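Local coordinates for protein terminase, large subunit (Enterobacteria phage P22, PDB 4DKW) that powers the ATP-driven packaging of viral DNA into empty capsids and, through the C-terminal nuclease domain described here, cuts the genome to start and end packaging, at residues I43-D48 / G139-F144; R6-P11 / S127-L132; F54-V59 / E148-E153. All blocks are in the same frame, centred on the assembly; numbering follows the deposited sequence.

Contact 1: residues I43-D48 / G139-F144; sequences IQLWWD and GRFKVF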
# COMPACT_ATOMS: atom_id res chain seq x y z
N ILE A 43 -2.27 -2.03 4.42
CA ILE A 43 -1.04 -2.80 4.20
C ILE A 43 0.07 -2.35 5.12
O ILE A 43 -0.00 -1.27 5.71
CB ILE A 43 -0.54 -2.71 2.73
CG1 ILE A 43 -0.14 -1.27 2.36
CG2 ILE A 43 -1.61 -3.24 1.76
CD1 ILE A 43 1.36 -0.87 2.61
N GLN A 44 1.09 -3.17 5.25
CA GLN A 44 2.30 -2.79 5.96
C GLN A 44 3.51 -3.12 5.12
O GLN A 44 3.66 -4.24 4.61
CB GLN A 44 2.40 -3.46 7.34
CG GLN A 44 3.65 -3.04 8.13
CD GLN A 44 3.61 -3.51 9.57
OE1 GLN A 44 4.28 -4.46 9.94
NE2 GLN A 44 2.81 -2.83 10.39
N LEU A 45 4.38 -2.14 4.97
CA LEU A 45 5.55 -2.26 4.15
C LEU A 45 6.77 -2.13 5.06
O LEU A 45 6.80 -1.27 5.94
CB LEU A 45 5.51 -1.13 3.13
CG LEU A 45 6.41 -1.07 1.91
CD1 LEU A 45 6.21 -2.29 1.00
CD2 LEU A 45 6.08 0.22 1.18
N TRP A 46 7.76 -3.00 4.88
CA TRP A 46 9.01 -2.86 5.61
C TRP A 46 10.07 -2.40 4.63
O TRP A 46 10.08 -2.83 3.47
CB TRP A 46 9.45 -4.19 6.23
CG TRP A 46 8.48 -4.74 7.22
CD1 TRP A 46 7.39 -4.12 7.74
CD2 TRP A 46 8.52 -6.05 7.80
NE1 TRP A 46 6.75 -4.96 8.62
CE2 TRP A 46 7.42 -6.15 8.68
CE3 TRP A 46 9.39 -7.15 7.67
CZ2 TRP A 46 7.16 -7.31 9.41
CZ3 TRP A 46 9.13 -8.29 8.41
CH2 TRP A 46 8.02 -8.37 9.27
N TRP A 47 10.94 -1.51 5.10
CA TRP A 47 12.02 -0.96 4.28
C TRP A 47 13.38 -1.17 4.96
O TRP A 47 13.65 -0.62 6.02
CB TRP A 47 11.78 0.54 4.03
CG TRP A 47 12.72 1.16 3.04
CD1 TRP A 47 13.53 0.51 2.16
CD2 TRP A 47 12.91 2.56 2.82
NE1 TRP A 47 14.24 1.42 1.41
CE2 TRP A 47 13.88 2.68 1.79
CE3 TRP A 47 12.38 3.72 3.38
CZ2 TRP A 47 14.32 3.94 1.32
CZ3 TRP A 47 12.81 4.95 2.91
CH2 TRP A 47 13.77 5.05 1.89
N ASP A 48 14.21 -1.99 4.34
CA ASP A 48 15.60 -2.12 4.70
C ASP A 48 16.30 -0.99 3.95
O ASP A 48 16.50 -1.09 2.75
CB ASP A 48 16.12 -3.49 4.21
CG ASP A 48 17.57 -3.76 4.58
OD1 ASP A 48 18.29 -2.80 4.95
OD2 ASP A 48 18.01 -4.92 4.50
N GLY A 139 15.22 -6.99 -7.91
CA GLY A 139 15.17 -7.85 -6.74
C GLY A 139 15.02 -7.09 -5.42
O GLY A 139 15.36 -7.61 -4.35
N ARG A 140 14.50 -5.87 -5.49
CA ARG A 140 14.42 -5.01 -4.31
C ARG A 140 13.01 -4.72 -3.84
O ARG A 140 12.79 -3.80 -3.05
CB ARG A 140 15.20 -3.71 -4.54
CG ARG A 140 16.68 -3.98 -4.83
CD ARG A 140 17.57 -2.76 -4.59
NE ARG A 140 17.40 -1.74 -5.62
CZ ARG A 140 16.88 -0.53 -5.39
NH1 ARG A 140 16.49 -0.20 -4.17
NH2 ARG A 140 16.77 0.35 -6.38
N PHE A 141 12.05 -5.50 -4.34
CA PHE A 141 10.68 -5.43 -3.87
C PHE A 141 10.19 -6.85 -3.72
O PHE A 141 10.09 -7.58 -4.69
CB PHE A 141 9.76 -4.64 -4.83
CG PHE A 141 8.34 -4.54 -4.35
CD1 PHE A 141 7.96 -3.53 -3.46
CD2 PHE A 141 7.38 -5.47 -4.74
CE1 PHE A 141 6.65 -3.45 -3.00
CE2 PHE A 141 6.07 -5.40 -4.28
CZ PHE A 141 5.71 -4.38 -3.40
N LYS A 142 9.89 -7.22 -2.48
CA LYS A 142 9.42 -8.56 -2.15
C LYS A 142 8.05 -8.50 -1.48
O LYS A 142 7.72 -7.53 -0.78
CB LYS A 142 10.42 -9.26 -1.22
CG LYS A 142 11.85 -9.31 -1.74
CD LYS A 142 11.95 -10.24 -2.93
CE LYS A 142 13.36 -10.25 -3.51
NZ LYS A 142 13.34 -10.74 -4.92
N VAL A 143 7.25 -9.55 -1.70
CA VAL A 143 5.95 -9.70 -1.03
C VAL A 143 5.93 -11.02 -0.27
O VAL A 143 6.25 -12.06 -0.84
CB VAL A 143 4.79 -9.66 -2.06
CG1 VAL A 143 3.41 -9.78 -1.38
CG2 VAL A 143 4.88 -8.38 -2.87
N PHE A 144 5.58 -10.99 1.02
CA PHE A 144 5.46 -12.22 1.81
C PHE A 144 4.45 -13.14 1.13
O PHE A 144 3.43 -12.67 0.64
CB PHE A 144 4.97 -11.92 3.23
CG PHE A 144 6.04 -11.38 4.15
CD1 PHE A 144 7.24 -10.90 3.66
CD2 PHE A 144 5.82 -11.37 5.52
CE1 PHE A 144 8.23 -10.41 4.52
CE2 PHE A 144 6.79 -10.89 6.39
CZ PHE A 144 8.00 -10.41 5.89
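Trp46 and Phe144 meet as an edge-to-face (T-shaped) aromatic pair. Phe144 supplies the edge and the six-membered ring of Trp46 supplies the face. The centroids lie 5.2 Å apart and the ring planes stand at 87°. The closest atoms are Phe144 CZ and Trp46 CZ3, at 3.5 Å. Phe144 CE2 also lies close, 4.0 Å from both Trp46 CZ3 and Trp46 CH2. Each CB points at the other strand, and CG anti to the carbonyl carbon (chi1 -61° for Trp46) carries the indole over to Ala57, where the Phe144 edge meets it. Aliphatic meets aromatic where Leu45 CD1 approaches Phe141 CE1 to 4.2 Å; the side chains lie roughly perpendicular.

The polar term lies within segment 43-48. Trp46 NE1 donates to Gln44 OE1 over 2.8 Å in an almost straight bond, at 173°. The acceptor lies in the indole plane, while the donor is tilted from the plane of the Gln44 amide. This bond helps to fix the rotation of the indole that receives Phe144. The other end of the amide is also held, since Gln44 NE2 donates to Asp30 OD1 and to the backbone O of Trp77.

The backbones are not bonded neighbours: CA of Leu45 and CA of Val143 are 9.1 Å apart. Strand 53-62 runs between them in the mixed sheet of this RNase H-like domain, antiparallel to 40-48 and parallel to 141-144. Phe20 joins the rings of Trp46 and Phe144. Leu45 and Phe141 lie on the other side of the sheet, where helix 125-137 packs on Phe141 through Leu135 and Met136.

Contact 2: residues R6-P11 / S127-L132; sequences RIFQIP and SGISEL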
# COMPACT_ATOMS: atom_id res chain seq x y z
N ARG A 6 -0.48 -6.96 -19.45
CA ARG A 6 -0.26 -6.79 -18.03
C ARG A 6 0.78 -5.72 -17.73
O ARG A 6 1.73 -5.53 -18.49
CB ARG A 6 0.14 -8.11 -17.38
CG ARG A 6 -1.03 -9.02 -17.12
CD ARG A 6 -0.59 -10.29 -16.44
NE ARG A 6 0.36 -9.98 -15.36
CZ ARG A 6 0.92 -10.89 -14.57
NH1 ARG A 6 0.64 -12.18 -14.72
NH2 ARG A 6 1.76 -10.51 -13.62
N ILE A 7 0.56 -5.01 -16.62
CA ILE A 7 1.42 -3.92 -16.21
C ILE A 7 2.73 -4.45 -15.64
O ILE A 7 3.80 -3.95 -15.97
CB ILE A 7 0.68 -2.99 -15.21
CG1 ILE A 7 -0.29 -2.09 -15.98
CG2 ILE A 7 1.65 -2.16 -14.42
CD1 ILE A 7 -1.27 -1.32 -15.12
N PHE A 8 2.64 -5.47 -14.79
CA PHE A 8 3.83 -6.12 -14.23
C PHE A 8 4.06 -7.48 -14.90
O PHE A 8 3.53 -8.50 -14.47
CB PHE A 8 3.69 -6.29 -12.70
CG PHE A 8 3.51 -4.99 -11.95
CD1 PHE A 8 4.53 -4.04 -11.90
CD2 PHE A 8 2.33 -4.72 -11.27
CE1 PHE A 8 4.36 -2.85 -11.21
CE2 PHE A 8 2.16 -3.54 -10.57
CZ PHE A 8 3.18 -2.60 -10.55
N GLN A 9 4.83 -7.49 -15.98
CA GLN A 9 5.14 -8.74 -16.66
C GLN A 9 6.37 -9.40 -16.04
O GLN A 9 7.43 -9.53 -16.66
CB GLN A 9 5.32 -8.53 -18.16
CG GLN A 9 3.99 -8.40 -18.88
CD GLN A 9 4.14 -8.26 -20.37
OE1 GLN A 9 5.23 -7.98 -20.87
NE2 GLN A 9 3.04 -8.43 -21.10
N ILE A 10 6.19 -9.83 -14.79
CA ILE A 10 7.25 -10.35 -13.96
C ILE A 10 6.70 -11.61 -13.31
O ILE A 10 5.56 -11.62 -12.84
CB ILE A 10 7.66 -9.29 -12.90
CG1 ILE A 10 8.12 -8.01 -13.60
CG2 ILE A 10 8.75 -9.82 -11.99
CD1 ILE A 10 8.46 -6.88 -12.69
N PRO A 11 7.48 -12.69 -13.31
CA PRO A 11 7.06 -13.92 -12.62
C PRO A 11 6.82 -13.66 -11.13
O PRO A 11 7.73 -13.16 -10.46
CB PRO A 11 8.26 -14.86 -12.80
CG PRO A 11 8.97 -14.33 -14.01
CD PRO A 11 8.78 -12.85 -13.99
N SER A 127 4.16 7.15 -12.33
CA SER A 127 5.49 7.26 -11.74
C SER A 127 5.74 6.20 -10.66
O SER A 127 6.81 5.59 -10.61
CB SER A 127 5.71 8.67 -11.18
OG SER A 127 7.10 8.95 -11.11
N GLY A 128 4.74 5.98 -9.81
CA GLY A 128 4.81 4.93 -8.80
C GLY A 128 4.95 3.54 -9.39
O GLY A 128 5.71 2.71 -8.90
N ILE A 129 4.20 3.27 -10.45
CA ILE A 129 4.24 1.96 -11.09
C ILE A 129 5.60 1.69 -11.71
O ILE A 129 6.13 0.58 -11.60
CB ILE A 129 3.13 1.83 -12.15
CG1 ILE A 129 1.78 1.64 -11.45
CG2 ILE A 129 3.40 0.67 -13.09
CD1 ILE A 129 0.63 1.69 -12.40
N SER A 130 6.16 2.71 -12.35
CA SER A 130 7.48 2.57 -12.97
C SER A 130 8.55 2.27 -11.93
O SER A 130 9.41 1.39 -12.12
CB SER A 130 7.88 3.83 -13.74
OG SER A 130 7.18 3.89 -14.97
N GLU A 131 8.50 3.00 -10.82
CA GLU A 131 9.49 2.83 -9.77
C GLU A 131 9.35 1.47 -9.11
O GLU A 131 10.34 0.78 -8.89
CB GLU A 131 9.39 3.95 -8.74
CG GLU A 131 9.81 5.31 -9.31
CD GLU A 131 10.06 6.36 -8.23
OE1 GLU A 131 10.05 6.03 -7.03
OE2 GLU A 131 10.29 7.54 -8.60
N LEU A 132 8.10 1.07 -8.83
CA LEU A 132 7.85 -0.25 -8.27
C LEU A 132 8.31 -1.39 -9.19
O LEU A 132 8.82 -2.39 -8.71
CB LEU A 132 6.38 -0.42 -7.90
CG LEU A 132 5.91 0.38 -6.68
CD1 LEU A 132 4.40 0.23 -6.50
CD2 LEU A 132 6.65 -0.07 -5.43
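Ile7 and Phe8 of the N-terminal loop pack on Ile129 of helix 125-137, part of the RNase H-like nuclease domain. The contact is a small apolar cluster of loop on helix. Ile7 and Ile129 point their CB atoms at each other, and their side chains run crosswise. They meet through their branch methyls, CG2 to CG2, at 3.6 Å. Both share one rotamer (chi1 -78° in Ile7), which sets CG2 opposite the backbone N and turns that methyl into the interface.

Phe8 approaches Ile129 at a slant. Its CE1 and CZ atoms both lie 4.1 Å from Ile129 CG2, so this one methyl serves both loop residues. Ile7 CG2 also sits over the centre of the Phe8 ring, 3.9 Å above its plane. That methyl therefore touches the ring and Ile129 together. Phe8 also lies nearly parallel to Phe154, while Tyr157 and Ile165 pack on both isoleucines. Arg133, one turn further along the helix, donates from NH2 to the backbone O of Ile7, adding a polar tie. At the ring edge, Phe8 CE1 lies 3.9 Å from the backbone O of Ile129, near the ring plane.

Contact 3: residues F54-V59 / E148-E153; sequences FYLARV and EPFFEE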
# COMPACT_ATOMS: atom_id res chain seq x y z
N PHE A 54 12.43 -3.44 -0.22
CA PHE A 54 11.09 -3.29 0.36
C PHE A 54 10.41 -4.64 0.50
O PHE A 54 10.52 -5.49 -0.38
CB PHE A 54 10.23 -2.38 -0.52
CG PHE A 54 10.78 -0.99 -0.63
CD1 PHE A 54 10.28 0.03 0.16
CD2 PHE A 54 11.79 -0.70 -1.53
CE1 PHE A 54 10.79 1.31 0.06
CE2 PHE A 54 12.29 0.58 -1.64
CZ PHE A 54 11.79 1.59 -0.84
N TYR A 55 9.71 -4.83 1.62
CA TYR A 55 8.95 -6.06 1.87
C TYR A 55 7.51 -5.70 2.19
O TYR A 55 7.24 -4.99 3.16
CB TYR A 55 9.53 -6.85 3.05
CG TYR A 55 10.99 -7.23 2.88
CD1 TYR A 55 11.34 -8.45 2.31
CD2 TYR A 55 12.02 -6.37 3.28
CE1 TYR A 55 12.66 -8.82 2.15
CE2 TYR A 55 13.35 -6.73 3.11
CZ TYR A 55 13.66 -7.96 2.54
OH TYR A 55 14.97 -8.35 2.38
N LEU A 56 6.58 -6.16 1.36
CA LEU A 56 5.18 -6.01 1.67
C LEU A 56 4.86 -7.14 2.64
O LEU A 56 4.74 -8.29 2.25
CB LEU A 56 4.34 -6.11 0.40
CG LEU A 56 2.84 -5.89 0.61
CD1 LEU A 56 2.59 -4.51 1.22
CD2 LEU A 56 2.11 -6.04 -0.70
N ALA A 57 4.75 -6.80 3.93
CA ALA A 57 4.71 -7.80 4.99
C ALA A 57 3.31 -8.16 5.50
O ALA A 57 3.09 -9.27 5.98
CB ALA A 57 5.60 -7.35 6.15
N ARG A 58 2.37 -7.22 5.43
CA ARG A 58 1.01 -7.47 5.89
C ARG A 58 0.01 -6.87 4.91
O ARG A 58 0.22 -5.78 4.41
CB ARG A 58 0.77 -6.87 7.28
CG ARG A 58 1.80 -7.22 8.34
CD ARG A 58 1.54 -8.59 8.91
NE ARG A 58 2.36 -8.84 10.09
CZ ARG A 58 3.55 -9.44 10.07
NH1 ARG A 58 4.08 -9.84 8.92
NH2 ARG A 58 4.21 -9.63 11.21
N VAL A 59 -1.06 -7.61 4.63
CA VAL A 59 -2.13 -7.16 3.74
C VAL A 59 -3.49 -7.58 4.27
O VAL A 59 -3.68 -8.73 4.66
CB VAL A 59 -1.97 -7.75 2.32
CG1 VAL A 59 -3.26 -7.62 1.54
CG2 VAL A 59 -0.82 -7.07 1.58
N GLU A 148 -1.58 -13.02 -0.04
CA GLU A 148 -2.24 -13.43 -1.28
C GLU A 148 -3.09 -12.36 -2.01
O GLU A 148 -3.10 -12.33 -3.24
CB GLU A 148 -3.04 -14.72 -1.07
CG GLU A 148 -3.69 -15.28 -2.34
CD GLU A 148 -2.68 -15.71 -3.40
OE1 GLU A 148 -1.49 -15.94 -3.08
OE2 GLU A 148 -3.09 -15.84 -4.58
N PRO A 149 -3.82 -11.50 -1.27
CA PRO A 149 -4.58 -10.46 -2.00
C PRO A 149 -3.71 -9.55 -2.87
O PRO A 149 -4.24 -8.99 -3.84
CB PRO A 149 -5.24 -9.65 -0.88
CG PRO A 149 -5.40 -10.61 0.23
CD PRO A 149 -4.17 -11.49 0.17
N PHE A 150 -2.42 -9.40 -2.56
CA PHE A 150 -1.53 -8.66 -3.45
C PHE A 150 -1.38 -9.38 -4.79
O PHE A 150 -1.46 -8.76 -5.84
CB PHE A 150 -0.14 -8.48 -2.85
CG PHE A 150 0.84 -7.85 -3.82
CD1 PHE A 150 0.97 -6.47 -3.89
CD2 PHE A 150 1.61 -8.64 -4.67
CE1 PHE A 150 1.86 -5.89 -4.78
CE2 PHE A 150 2.49 -8.06 -5.57
CZ PHE A 150 2.62 -6.68 -5.62
N PHE A 151 -1.13 -10.68 -4.73
CA PHE A 151 -0.86 -11.44 -5.95
C PHE A 151 -2.10 -11.57 -6.84
O PHE A 151 -2.00 -11.57 -8.07
CB PHE A 151 -0.26 -12.81 -5.59
CG PHE A 151 1.11 -12.71 -5.01
CD1 PHE A 151 2.18 -12.32 -5.82
CD2 PHE A 151 1.34 -12.97 -3.67
CE1 PHE A 151 3.46 -12.20 -5.29
CE2 PHE A 151 2.61 -12.86 -3.13
CZ PHE A 151 3.67 -12.48 -3.95
N GLU A 152 -3.27 -11.66 -6.20
CA GLU A 152 -4.53 -11.67 -6.93
C GLU A 152 -4.70 -10.44 -7.81
O GLU A 152 -5.17 -10.54 -8.94
CB GLU A 152 -5.71 -11.77 -5.96
CG GLU A 152 -5.74 -13.08 -5.18
CD GLU A 152 -6.90 -13.15 -4.18
OE1 GLU A 152 -7.49 -12.09 -3.88
OE2 GLU A 152 -7.20 -14.27 -3.71
N GLU A 153 -4.31 -9.28 -7.28
CA GLU A 153 -4.39 -8.02 -8.02
C GLU A 153 -3.25 -7.87 -9.03
O GLU A 153 -3.46 -7.43 -10.16
CB GLU A 153 -4.37 -6.83 -7.06
CG GLU A 153 -5.51 -6.82 -6.03
CD GLU A 153 -5.59 -5.49 -5.29
OE1 GLU A 153 -4.72 -4.63 -5.52
OE2 GLU A 153 -6.53 -5.29 -4.48
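Val59 meets Pro149 just after a classic beta bulge, in which Ala57 and Arg58 both face Gln44 of the neighbouring strand. Leu56 lies before the bulge and meets Phe150. The bulge thus separates the two strand residues that touch helix 148-156, and both point their CB atoms at it.

At the bulge, Arg58 NH1 bonds to the backbone O of Ala57 at 3.2 Å. The acceptor is in the guanidinium plane, but the donor stands well above the carbonyl plane.

The nearest approach of the contact is between Leu56 CD2 and Phe150 CD1, 3.4 Å apart. The same methyl is 3.8 Å from Phe150 CG, so it bears on the part of the ring next to CB. The two side chains run at a slant to each other. Phe150 holds CG anti to the backbone N (chi1 174°), which carries its ring from the helix toward the sheet. Val59 CG1 lies 3.7 Å from Pro149 CB and 3.9 Å from Pro149 CG. Valine and proline lie alongside each other, pointing opposite ways. The backbones come nearest at this end, with CA of Val59 and CA of Pro149 7.1 Å apart.

The helix packs across one side of the mixed sheet of the RNase H-like nuclease domain. Phe150 also touches Val143 of strand 141-144, Ile15 of helix 12-15 and Leu173. Val59 reaches Ile43 of strand 40-48 and Val172. Glu153 forms a salt bridge with Lys61, two residues beyond Val59 on strand 53-62. It also accepts from the backbone N of Val172 and Leu173, in the first turn of helix 171-181, which begins with the magnesium ligand Asp171.

In the fold
Contacts 1 and 3 share one sheet and have centres about 9 Å apart. Strand 53-62 of contact 3 lies between the two strands of contact 1 and bonds to both: Trp46 N is 2.7 Å from Tyr55 O, and Leu56 N is 2.8 Å from Lys142 O. Contact 2 touches contact 1 where Leu132 CD2 packs 4.2 Å from Phe141 CE1. It does not touch contact 3. In contact 3 the side chain of Pro149 is about 8 Å from that of catalytic Asp171, and that of Val59 about 10 Å from that of Asp33. Contacts 1 and 2 lie away from these sites. The side chains of Pro149 and Ile129 are about 12 and 13 Å from a bound magnesium ion.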